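Local coordinates for regulatory protein MarR (Planctomyces limnophilus, PDB 3U2R), which probably acts as a DNA-binding transcription regulator of the MarR family, with a winged helix-turn-helix fold, at residues Y28-M31 with K32-E36; F42-S45 with A46-N50; E61-T65 with L66-D70. All coordinates share one frame; numbering follows the deposited sequence.

Contact 1 (Y28-M31 with K32-E36)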
loop_
_atom_site.group_PDB
_atom_site.type_symbol
_atom_site.label_atom_id
_atom_site.label_comp_id
_atom_site.label_asym_id
_atom_site.label_seq_id
_atom_site.Cartn_x
_atom_site.Cartn_y
_atom_site.Cartn_z
ATOM N N TYR A 28 -15.363 1.321 -6.348
ATOM C CA TYR A 28 -16.162 2.204 -7.217
ATOM C C TYR A 28 -16.531 3.471 -6.472
ATOM O O TYR A 28 -16.409 4.582 -7.023
ATOM C CB TYR A 28 -17.404 1.473 -7.739
ATOM C CG TYR A 28 -18.429 2.362 -8.393
ATOM C CD1 TYR A 28 -18.353 2.668 -9.736
ATOM C CD2 TYR A 28 -19.477 2.915 -7.650
ATOM C CE1 TYR A 28 -19.296 3.502 -10.340
ATOM C CE2 TYR A 28 -20.377 3.793 -8.221
ATOM C CZ TYR A 28 -20.293 4.081 -9.570
ATOM O OH TYR A 28 -21.219 4.898 -10.167
ATOM N N ASP A 29 -17.067 3.330 -5.258
ATOM C CA ASP A 29 -17.521 4.519 -4.510
ATOM C C ASP A 29 -16.370 5.524 -4.234
ATOM O O ASP A 29 -16.552 6.755 -4.317
ATOM C CB ASP A 29 -18.131 4.119 -3.201
ATOM C CG ASP A 29 -19.415 3.369 -3.362
ATOM O OD1 ASP A 29 -20.144 3.660 -4.324
ATOM O OD2 ASP A 29 -19.755 2.571 -2.453
ATOM N N ARG A 30 -15.196 5.010 -3.965
ATOM C CA ARG A 30 -14.078 5.890 -3.656
ATOM C C ARG A 30 -13.618 6.617 -4.898
ATOM O O ARG A 30 -13.389 7.826 -4.869
ATOM C CB ARG A 30 -12.932 5.079 -3.038
ATOM C CG ARG A 30 -11.688 5.877 -2.670
ATOM C CD ARG A 30 -11.832 6.813 -1.516
ATOM N NE ARG A 30 -11.920 6.056 -0.275
ATOM C CZ ARG A 30 -12.327 6.552 0.888
ATOM N NH1 ARG A 30 -12.740 7.800 0.972
ATOM N NH2 ARG A 30 -12.348 5.788 1.971
HETATM N N MSE A 31 -13.468 5.890 -5.968
HETATM C CA MSE A 31 -13.062 6.483 -7.250
HETATM C C MSE A 31 -14.051 7.480 -7.753
HETATM O O MSE A 31 -13.661 8.527 -8.252
HETATM C CB MSE A 31 -12.863 5.425 -8.325
HETATM C CG MSE A 31 -11.632 4.609 -8.080
HETATM SE SE MSE A 31 -11.217 3.365 -9.566
HETATM C CE MSE A 31 -12.697 2.622 -9.659
ATOM N N LYS A 32 -15.322 7.137 -7.668
ATOM C CA LYS A 32 -16.421 8.016 -8.117
ATOM C C LYS A 32 -16.457 9.311 -7.328
ATOM O O LYS A 32 -16.671 10.397 -7.895
ATOM C CB LYS A 32 -17.776 7.290 -7.920
ATOM C CG LYS A 32 -18.993 8.064 -8.409
ATOM C CD LYS A 32 -19.204 7.840 -9.868
ATOM C CE LYS A 32 -20.186 8.817 -10.467
ATOM N NZ LYS A 32 -21.435 8.863 -9.673
ATOM N N ALA A 33 -16.294 9.208 -5.992
ATOM C CA ALA A 33 -16.347 10.437 -5.194
ATOM C C ALA A 33 -15.168 11.422 -5.519
ATOM O O ALA A 33 -15.365 12.636 -5.549
ATOM C CB ALA A 33 -16.325 10.086 -3.736
ATOM N N ILE A 34 -13.984 10.897 -5.794
ATOM C CA ILE A 34 -12.790 11.728 -6.033
ATOM C C ILE A 34 -12.952 12.435 -7.373
ATOM O O ILE A 34 -12.612 13.596 -7.485
ATOM C CB ILE A 34 -11.484 10.871 -5.954
ATOM C CG1 ILE A 34 -11.228 10.487 -4.471
ATOM C CG2 ILE A 34 -10.244 11.607 -6.580
ATOM C CD1 ILE A 34 -10.237 9.421 -4.344
ATOM N N GLU A 35 -13.461 11.739 -8.381
ATOM C CA GLU A 35 -13.747 12.349 -9.701
ATOM C C GLU A 35 -14.832 13.396 -9.619
ATOM O O GLU A 35 -14.728 14.481 -10.208
ATOM C CB GLU A 35 -14.202 11.265 -10.669
ATOM C CG GLU A 35 -13.056 10.403 -11.085
ATOM C CD GLU A 35 -13.333 9.268 -12.039
ATOM O OE1 GLU A 35 -14.464 9.205 -12.568
ATOM O OE2 GLU A 35 -12.327 8.663 -12.484
ATOM N N GLU A 36 -15.891 13.086 -8.891
ATOM C CA GLU A 36 -16.996 14.048 -8.752
ATOM C C GLU A 36 -16.441 15.337 -8.133
ATOM O O GLU A 36 -16.633 16.406 -8.697
ATOM C CB GLU A 36 -18.139 13.446 -7.908
ATOM C CG GLU A 36 -19.536 13.970 -8.157
ATOM C CD GLU A 36 -20.718 13.027 -7.891
ATOM O OE1 GLU A 36 -21.847 13.384 -8.303
ATOM O OE2 GLU A 36 -20.543 11.985 -7.216
#
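Y28 and K32, one helical turn apart, run side by side in the same direction: K32 CB lies over one face of the phenol ring and K32 CD is 3.6 Å from Y28 OH. Both side chains leave the helix with CG anti to the backbone N (Y28 chi1 168°, K32 chi1 -177°), which starts them off alike; the lysine then bends at chi2 (85°), bringing CD to the hydroxyl. A long lysine suits this place, since CB sits over the ring and CD beside the hydroxyl while NZ reaches a long, weak ion pair with D14 of the second subunit. Beneath them K32 N donates to Y28 O at 2.9 Å, and E35 N to M31 O at 3.2 Å, as an alpha helix requires. This side is the packed one: Y28, selenomethionine M31 and E35 are buried, and E35 spends its carboxylate on Q130 and on T17 of the second subunit. D29 and A33 form the solvent side. On another flank R30, its NE salt-bridged to D137, meets I34 thinly, R30 CD to I34 CD1 at 4.2 Å. In this part of helix 18-40, about two and a half turns, R30, M31, I34 and E35 lean on helix 110-148, while Y28, M31, K32 and E35 also pack against the second subunit.

Contact 2 (F42-S45 with A46-N50)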
loop_
_atom_site.group_PDB
_atom_site.type_symbol
_atom_site.label_atom_id
_atom_site.label_comp_id
_atom_site.label_asym_id
_atom_site.label_seq_id
_atom_site.Cartn_x
_atom_site.Cartn_y
_atom_site.Cartn_z
ATOM N N PHE A 42 -15.028 22.247 -12.412
ATOM C CA PHE A 42 -15.125 22.730 -13.775
ATOM C C PHE A 42 -16.585 22.699 -14.286
ATOM O O PHE A 42 -16.837 22.955 -15.473
ATOM C CB PHE A 42 -14.223 21.909 -14.669
ATOM C CG PHE A 42 -12.756 22.056 -14.318
ATOM C CD1 PHE A 42 -12.193 21.310 -13.291
ATOM C CD2 PHE A 42 -11.974 23.039 -14.916
ATOM C CE1 PHE A 42 -10.858 21.441 -12.974
ATOM C CE2 PHE A 42 -10.627 23.160 -14.609
ATOM C CZ PHE A 42 -10.077 22.370 -13.639
ATOM N N GLU A 43 -17.538 22.458 -13.362
ATOM C CA GLU A 43 -18.940 22.308 -13.608
ATOM C C GLU A 43 -19.193 21.198 -14.645
ATOM O O GLU A 43 -19.986 21.337 -15.564
ATOM C CB GLU A 43 -19.566 23.649 -13.989
ATOM C CG GLU A 43 -19.540 24.661 -12.843
ATOM C CD GLU A 43 -20.890 25.215 -12.424
ATOM O OE1 GLU A 43 -21.164 25.240 -11.201
ATOM O OE2 GLU A 43 -21.674 25.623 -13.312
ATOM N N LEU A 44 -18.525 20.068 -14.446
ATOM C CA LEU A 44 -18.674 18.885 -15.282
ATOM C C LEU A 44 -18.933 17.676 -14.460
ATOM O O LEU A 44 -18.650 17.664 -13.280
ATOM C CB LEU A 44 -17.392 18.585 -16.081
ATOM C CG LEU A 44 -16.928 19.556 -17.114
ATOM C CD1 LEU A 44 -15.518 19.156 -17.601
ATOM C CD2 LEU A 44 -17.900 19.626 -18.269
ATOM N N SER A 45 -19.395 16.634 -15.124
ATOM C CA SER A 45 -19.525 15.270 -14.644
ATOM C C SER A 45 -18.504 14.474 -15.393
ATOM O O SER A 45 -18.001 14.908 -16.447
ATOM C CB SER A 45 -20.918 14.722 -14.923
ATOM O OG SER A 45 -21.252 14.937 -16.293
ATOM N N ALA A 46 -18.221 13.286 -14.879
ATOM C CA ALA A 46 -17.285 12.386 -15.510
ATOM C C ALA A 46 -17.819 11.963 -16.886
ATOM O O ALA A 46 -17.023 11.811 -17.801
ATOM C CB ALA A 46 -17.040 11.161 -14.628
ATOM N N GLN A 47 -19.159 11.830 -17.043
ATOM C CA GLN A 47 -19.755 11.425 -18.320
ATOM C C GLN A 47 -19.560 12.542 -19.349
ATOM O O GLN A 47 -19.348 12.241 -20.519
ATOM C CB GLN A 47 -21.242 11.035 -18.185
ATOM C CG GLN A 47 -21.703 10.156 -19.322
ATOM C CD GLN A 47 -23.109 9.594 -19.132
ATOM O OE1 GLN A 47 -24.044 10.291 -18.699
ATOM N NE2 GLN A 47 -23.308 8.326 -19.501
ATOM N N GLN A 48 -19.573 13.812 -18.897
ATOM C CA GLN A 48 -19.285 14.958 -19.786
ATOM C C GLN A 48 -17.810 14.972 -20.170
ATOM O O GLN A 48 -17.501 15.151 -21.328
ATOM C CB GLN A 48 -19.684 16.274 -19.167
ATOM C CG GLN A 48 -21.184 16.509 -19.201
ATOM C CD GLN A 48 -21.551 17.768 -18.461
ATOM O OE1 GLN A 48 -21.115 18.001 -17.358
ATOM N NE2 GLN A 48 -22.430 18.564 -18.986
ATOM N N TYR A 49 -16.905 14.669 -19.228
ATOM C CA TYR A 49 -15.473 14.571 -19.533
ATOM C C TYR A 49 -15.249 13.452 -20.565
ATOM O O TYR A 49 -14.481 13.631 -21.518
ATOM C CB TYR A 49 -14.698 14.306 -18.222
ATOM C CG TYR A 49 -13.210 14.048 -18.416
ATOM C CD1 TYR A 49 -12.326 15.093 -18.602
ATOM C CD2 TYR A 49 -12.701 12.764 -18.404
ATOM C CE1 TYR A 49 -10.975 14.867 -18.854
ATOM C CE2 TYR A 49 -11.339 12.525 -18.586
ATOM C CZ TYR A 49 -10.470 13.591 -18.775
ATOM O OH TYR A 49 -9.124 13.430 -18.993
ATOM N N ASN A 50 -15.929 12.286 -20.349
ATOM C CA ASN A 50 -15.839 11.105 -21.211
ATOM C C ASN A 50 -16.364 11.425 -22.625
ATOM O O ASN A 50 -15.720 11.083 -23.589
ATOM C CB ASN A 50 -16.588 9.942 -20.614
ATOM C CG ASN A 50 -15.901 9.330 -19.428
ATOM O OD1 ASN A 50 -14.737 9.573 -19.147
ATOM N ND2 ASN A 50 -16.556 8.397 -18.820
#
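Q48 OE1 is gripped twice by S45: the backbone N donates to it at 3.1 Å, in the plane of the amide and on a lone pair, while S45 OG donates at 3.2 Å from above that plane, away from the lone-pair directions. S45 OG in turn accepts from Q48 N at 3.3 Å (N-H...O angle 149°). Bonds in both directions between the N-cap residue and the third residue of the helix make a capping box. Serine suits the N-cap because its short side chain can turn back on its own helix; chi1 of 50° sets OG between the backbone N and the carbonyl carbon, within reach of an amide in the first turn. Q48, a glutamine, carries its carbonyl oxygen back over the helix start, with Q48 CG 3.3 Å from S45 OG. Its NE2 makes a weak hydrogen bond to L82 O. The first full helical bond follows, Y49 N to S45 O at 3.0 Å. L44 slants across the glutamine, L44 CD2 3.7 Å from Q48 OE1; it is buried, its apolar side chain suiting the flank that faces helices 78-88 and 110-148. Just before it, E43 has the positive phi (56°) of the C-prime residue in the Schellman motif that ends helix 18-40. One helix is thus closed and the next opened within a few residues. L44 and Q48 pack on L86 of helix 78-88, L44 and Y49 also touch helix 110-148, and A46 rests against E35 and F39 of helix 18-40.

Contact 3 (E61-T65 with L66-D70)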
loop_
_atom_site.group_PDB
_atom_site.type_symbol
_atom_site.label_atom_id
_atom_site.label_comp_id
_atom_site.label_asym_id
_atom_site.label_seq_id
_atom_site.Cartn_x
_atom_site.Cartn_y
_atom_site.Cartn_z
ATOM N N GLU A 61 -13.472 15.990 -36.819
ATOM C CA GLU A 61 -14.749 15.419 -37.220
ATOM C C GLU A 61 -15.671 15.301 -36.026
ATOM O O GLU A 61 -15.209 15.242 -34.895
ATOM C CB GLU A 61 -14.568 14.053 -37.846
ATOM C CG GLU A 61 -13.833 14.070 -39.171
ATOM C CD GLU A 61 -13.325 12.689 -39.543
ATOM O OE1 GLU A 61 -13.609 12.259 -40.682
ATOM O OE2 GLU A 61 -12.695 12.018 -38.688
ATOM N N GLY A 62 -16.960 15.278 -36.294
ATOM C CA GLY A 62 -17.991 15.110 -35.283
ATOM C C GLY A 62 -18.386 13.656 -35.195
ATOM O O GLY A 62 -17.925 12.833 -35.983
HETATM N N MSE A 63 -19.224 13.336 -34.224
HETATM C CA MSE A 63 -19.773 12.005 -34.020
HETATM C C MSE A 63 -21.283 12.140 -33.789
HETATM O O MSE A 63 -21.728 13.053 -33.073
HETATM C CB MSE A 63 -19.073 11.356 -32.823
HETATM C CG MSE A 63 -19.464 9.930 -32.623
HETATM SE SE MSE A 63 -18.426 9.033 -31.205
HETATM C CE MSE A 63 -16.534 8.976 -32.022
ATOM N N ALA A 64 -22.065 11.223 -34.388
ATOM C CA ALA A 64 -23.516 11.138 -34.212
ATOM C C ALA A 64 -23.834 10.918 -32.782
ATOM O O ALA A 64 -23.162 10.097 -32.136
ATOM C CB ALA A 64 -24.095 9.988 -35.024
ATOM N N THR A 65 -24.871 11.611 -32.284
ATOM C CA THR A 65 -25.325 11.501 -30.888
ATOM C C THR A 65 -25.547 10.008 -30.493
ATOM O O THR A 65 -25.118 9.593 -29.423
ATOM C CB THR A 65 -26.605 12.354 -30.723
ATOM O OG1 THR A 65 -26.294 13.711 -31.069
ATOM C CG2 THR A 65 -27.197 12.288 -29.315
ATOM N N LEU A 66 -26.178 9.214 -31.360
ATOM C CA LEU A 66 -26.391 7.787 -31.090
ATOM C C LEU A 66 -25.080 7.008 -30.955
ATOM O O LEU A 66 -25.012 6.101 -30.107
ATOM C CB LEU A 66 -27.222 7.146 -32.200
ATOM C CG LEU A 66 -28.722 7.480 -32.214
ATOM C CD1 LEU A 66 -29.400 6.766 -33.335
ATOM C CD2 LEU A 66 -29.396 7.100 -30.860
ATOM N N GLN A 67 -24.058 7.325 -31.807
ATOM C CA GLN A 67 -22.758 6.642 -31.747
ATOM C C GLN A 67 -21.999 7.049 -30.471
ATOM O O GLN A 67 -21.283 6.226 -29.901
ATOM C CB GLN A 67 -21.915 6.894 -33.003
ATOM C CG GLN A 67 -20.546 6.167 -32.976
ATOM C CD GLN A 67 -19.784 6.164 -34.302
ATOM O OE1 GLN A 67 -19.164 7.163 -34.709
ATOM N NE2 GLN A 67 -19.749 5.016 -34.982
ATOM N N ILE A 68 -22.167 8.307 -30.004
ATOM C CA ILE A 68 -21.573 8.757 -28.733
ATOM C C ILE A 68 -22.140 7.868 -27.624
ATOM O O ILE A 68 -21.384 7.302 -26.852
ATOM C CB ILE A 68 -21.870 10.251 -28.442
ATOM C CG1 ILE A 68 -21.113 11.212 -29.427
ATOM C CG2 ILE A 68 -21.588 10.593 -26.958
ATOM C CD1 ILE A 68 -21.490 12.620 -29.300
ATOM N N ALA A 69 -23.479 7.764 -27.558
ATOM C CA ALA A 69 -24.146 6.966 -26.539
ATOM C C ALA A 69 -23.684 5.497 -26.619
ATOM O O ALA A 69 -23.279 4.937 -25.625
ATOM C CB ALA A 69 -25.651 7.056 -26.721
ATOM N N ASP A 70 -23.618 4.933 -27.834
ATOM C CA ASP A 70 -23.164 3.558 -28.028
ATOM C C ASP A 70 -21.694 3.362 -27.532
ATOM O O ASP A 70 -21.434 2.377 -26.844
ATOM C CB ASP A 70 -23.321 3.161 -29.512
ATOM C CG ASP A 70 -22.754 1.801 -29.839
ATOM O OD1 ASP A 70 -21.637 1.746 -30.402
ATOM O OD2 ASP A 70 -23.408 0.787 -29.496
#
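In the winged helix-turn-helix fold expected of a MarR protein, the short strand 63-64 runs straight into helix 65-71, probably the first helix of the helix-turn-helix, and this contact is that junction. Selenomethionine M63 and I68 meet obliquely, M63 CG to I68 CG1 at 3.8 Å, with M63 SE 3.9 Å from the same CG1. Having CG anti to the backbone N (chi1 -174°), M63 runs out extended before bending at SE; a long, flexible apolar chain suits this place, since it also reaches L54, L55 and V58 of helix 46-58. Q67 crosses it at about a right angle, Q67 OE1 3.5 Å from M63 CG. The branched I68 fills the angle between strand and helix, also touching L55, I79 and V106, and an alanine here would probably open a gap beside M63 and weaken the seam between this helix and helix 46-58. T65 keeps the turn on the sheet, OG1 bonded to V104 O. A64 holds the N-cap position, though its methyl has no polar atom to cap with. Its carbonyl starts the helical bonding: I68 N donates to A64 O at 3.0 Å, almost straight in line with the carbonyl bond.

Overall arrangement
From the N terminus the chain first runs through contact 1, two to three turns in the middle of helix 18-40, and then ends that helix just before contact 2. There it turns the corner into helix 46-58, and the two contacts touch, E35 OE1 lying 3.8 Å from A46 CB. Helix 46-58 leads on to strand 63-64 and contact 3, whose centre is about 17 Å from that of contact 2. Contacts 1 and 3, with centres about 26 Å apart, lie on opposite sides of the chain's centre. Each contact is local and closes no long loop; the three follow in series without nesting or crossing. Contacts 1 and 2 both border the second subunit, whereas contact 3 joins sheet and helix in the probable DNA-binding part.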